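Long-range contact in beta-N-acetylhexosaminidase (Streptomyces plicatus, PDB 1HP5), which probably hydrolyses non-reducing terminal N-acetylhexosamine from glycoconjugates, here with a bicyclic thiazoline bound in its active site: residues D165-F170 with G200-I205. Sequence-based numbering, arbitrary orientation.
Sequences DVSRHF and GWRIAI. With NGT (3ar,5R,6S,7R,7ar-5-hydroxymethyl-2-methyl-5,6,7,7a-tetrahydro-3ah-pyrano[3,2-D]thiazole-6,7-diol), chain F.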
# COMPACT_ATOMS: atom_id res chain seq x y z
N ASP A 165 5.60 -7.30 3.47
CA ASP A 165 5.89 -8.70 3.73
C ASP A 165 6.23 -8.82 5.22
O ASP A 165 7.25 -8.30 5.67
CB ASP A 165 7.08 -9.13 2.86
CG ASP A 165 7.65 -10.49 3.24
OD1 ASP A 165 7.07 -11.18 4.11
OD2 ASP A 165 8.69 -10.87 2.66
N VAL A 166 5.37 -9.48 5.98
CA VAL A 166 5.64 -9.67 7.41
C VAL A 166 5.98 -11.12 7.69
O VAL A 166 6.05 -11.55 8.84
CB VAL A 166 4.44 -9.22 8.29
CG1 VAL A 166 4.15 -7.73 8.04
CG2 VAL A 166 3.22 -10.07 8.01
N SER A 167 6.20 -11.88 6.61
CA SER A 167 6.54 -13.29 6.72
C SER A 167 8.04 -13.53 6.81
O SER A 167 8.50 -14.33 7.62
CB SER A 167 5.97 -14.06 5.53
OG SER A 167 4.55 -13.99 5.50
N ARG A 168 8.82 -12.84 5.97
CA ARG A 168 10.28 -13.00 5.97
C ARG A 168 10.82 -12.47 7.30
O ARG A 168 11.60 -13.14 7.97
CB ARG A 168 10.88 -12.27 4.78
CG ARG A 168 10.83 -13.11 3.49
CD ARG A 168 9.54 -13.95 3.38
NE ARG A 168 9.61 -14.81 2.20
CZ ARG A 168 9.42 -14.38 0.95
NH1 ARG A 168 9.14 -13.10 0.72
NH2 ARG A 168 9.56 -15.22 -0.07
N HIS A 169 10.41 -11.26 7.65
CA HIS A 169 10.76 -10.67 8.94
C HIS A 169 9.44 -10.15 9.47
O HIS A 169 8.72 -9.42 8.77
CB HIS A 169 11.77 -9.53 8.82
CG HIS A 169 13.19 -9.99 8.76
ND1 HIS A 169 13.89 -10.10 7.57
CD2 HIS A 169 14.04 -10.40 9.73
CE1 HIS A 169 15.11 -10.55 7.82
NE2 HIS A 169 15.22 -10.74 9.13
N PHE A 170 9.10 -10.53 10.70
CA PHE A 170 7.86 -10.11 11.31
C PHE A 170 7.92 -8.68 11.83
O PHE A 170 8.95 -8.23 12.33
CB PHE A 170 7.49 -11.05 12.46
CG PHE A 170 6.20 -10.70 13.15
CD1 PHE A 170 4.98 -10.84 12.48
CD2 PHE A 170 6.20 -10.21 14.45
CE1 PHE A 170 3.78 -10.51 13.11
CE2 PHE A 170 5.00 -9.88 15.09
CZ PHE A 170 3.79 -10.03 14.42
N GLY A 200 7.55 -18.12 7.72
CA GLY A 200 6.63 -17.79 8.79
C GLY A 200 5.16 -17.71 8.39
O GLY A 200 4.82 -17.45 7.24
N TRP A 201 4.31 -17.97 9.38
CA TRP A 201 2.85 -17.91 9.24
C TRP A 201 2.50 -16.87 10.29
O TRP A 201 2.75 -17.08 11.49
CB TRP A 201 2.22 -19.25 9.59
CG TRP A 201 0.74 -19.25 9.40
CD1 TRP A 201 -0.20 -18.75 10.26
CD2 TRP A 201 0.03 -19.68 8.23
NE1 TRP A 201 -1.45 -18.85 9.70
CE2 TRP A 201 -1.34 -19.41 8.46
CE3 TRP A 201 0.42 -20.27 7.02
CZ2 TRP A 201 -2.33 -19.71 7.51
CZ3 TRP A 201 -0.56 -20.56 6.08
CH2 TRP A 201 -1.92 -20.29 6.33
N ARG A 202 1.92 -15.75 9.87
CA ARG A 202 1.67 -14.65 10.80
C ARG A 202 0.26 -14.34 11.30
O ARG A 202 0.06 -13.29 11.90
CB ARG A 202 2.27 -13.37 10.23
CG ARG A 202 3.71 -13.50 9.72
CD ARG A 202 4.66 -14.05 10.79
NE ARG A 202 6.04 -14.10 10.33
CZ ARG A 202 7.02 -14.77 10.93
NH1 ARG A 202 6.78 -15.46 12.04
NH2 ARG A 202 8.24 -14.77 10.41
N ILE A 203 -0.70 -15.23 11.06
CA ILE A 203 -2.06 -14.98 11.52
C ILE A 203 -2.63 -16.21 12.22
O ILE A 203 -2.60 -17.32 11.68
CB ILE A 203 -2.99 -14.57 10.33
CG1 ILE A 203 -4.41 -14.33 10.84
CG2 ILE A 203 -2.97 -15.64 9.25
CD1 ILE A 203 -4.54 -13.17 11.82
N ALA A 204 -3.14 -16.02 13.43
CA ALA A 204 -3.71 -17.13 14.18
C ALA A 204 -4.96 -17.68 13.51
O ALA A 204 -5.86 -16.93 13.13
CB ALA A 204 -4.03 -16.68 15.60
N ILE A 205 -5.00 -19.00 13.35
CA ILE A 205 -6.14 -19.69 12.76
C ILE A 205 -6.62 -20.67 13.84
O ILE A 205 -5.93 -21.63 14.15
CB ILE A 205 -5.74 -20.49 11.50
CG1 ILE A 205 -5.07 -19.56 10.48
CG2 ILE A 205 -6.96 -21.15 10.89
CD1 ILE A 205 -5.97 -18.46 9.96
C1 NGT F . 9.37 -12.54 -5.80
C2 NGT F . 8.79 -13.66 -4.88
C3 NGT F . 8.89 -13.27 -3.37
C4 NGT F . 10.23 -12.60 -3.01
C5 NGT F . 10.49 -11.40 -3.95
C6 NGT F . 11.82 -10.69 -3.68
C7 NGT F . 6.85 -12.83 -5.77
C8 NGT F . 5.41 -12.71 -6.20
N2 NGT F . 7.39 -13.85 -5.24
S1 NGT F . 7.90 -11.43 -6.04
O3 NGT F . 8.69 -14.43 -2.57
O4 NGT F . 10.19 -12.17 -1.66
O5 NGT F . 10.50 -11.85 -5.36
O6 NGT F . 11.91 -9.50 -4.46
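Between Gly200 CA and Phe170 CB lies the flat guanidinium of Arg202, the glycine 3.7 Å above the centre of one face and the Phe170 methylene nearer the rim of the other. Its edge turns to backbone carbonyls. Arg202 NE gives a 3.0 Å hydrogen bond to Val166 O, in the carbonyl plane on a lone pair, and Arg202 NH2 reaches Ser167 O at 2.8 Å; neither bond is straight (N-H...O 135° and 146°). The phenyl ring crosses the arginine's shaft at a slant, Phe170 CD1 touching Arg202 CD at 3.6 Å; CG anti to the backbone N (chi1 -179°) carries it there. Arginine suits the place: five N-H groups serve several carbonyls, Arg202 NH1 also bonding Gly226 O and Arg202 NH2 Thr218 O. Having no side chain, Gly200 can lay its CA directly against the guanidinium. Within the 165-170 loop, Asp165 OD1 accepts the backbone N-H of Ser167, an Asx turn, and that of Arg168, while OD2 forms a salt bridge with Arg168 NH1. Asp165 at NH1 and Asp197 at NH2 probably steady the Arg168 guanidinium, whose NH1 and NH2 bond O4 and O3 of the thiazoline. In this TIM-barrel domain the contact joins the loops following neighbouring parallel strands 159-165 and 190-194, leading to helices 173-184 and 210-213; Ser167 OG bonds His194 O, where the second strand ends.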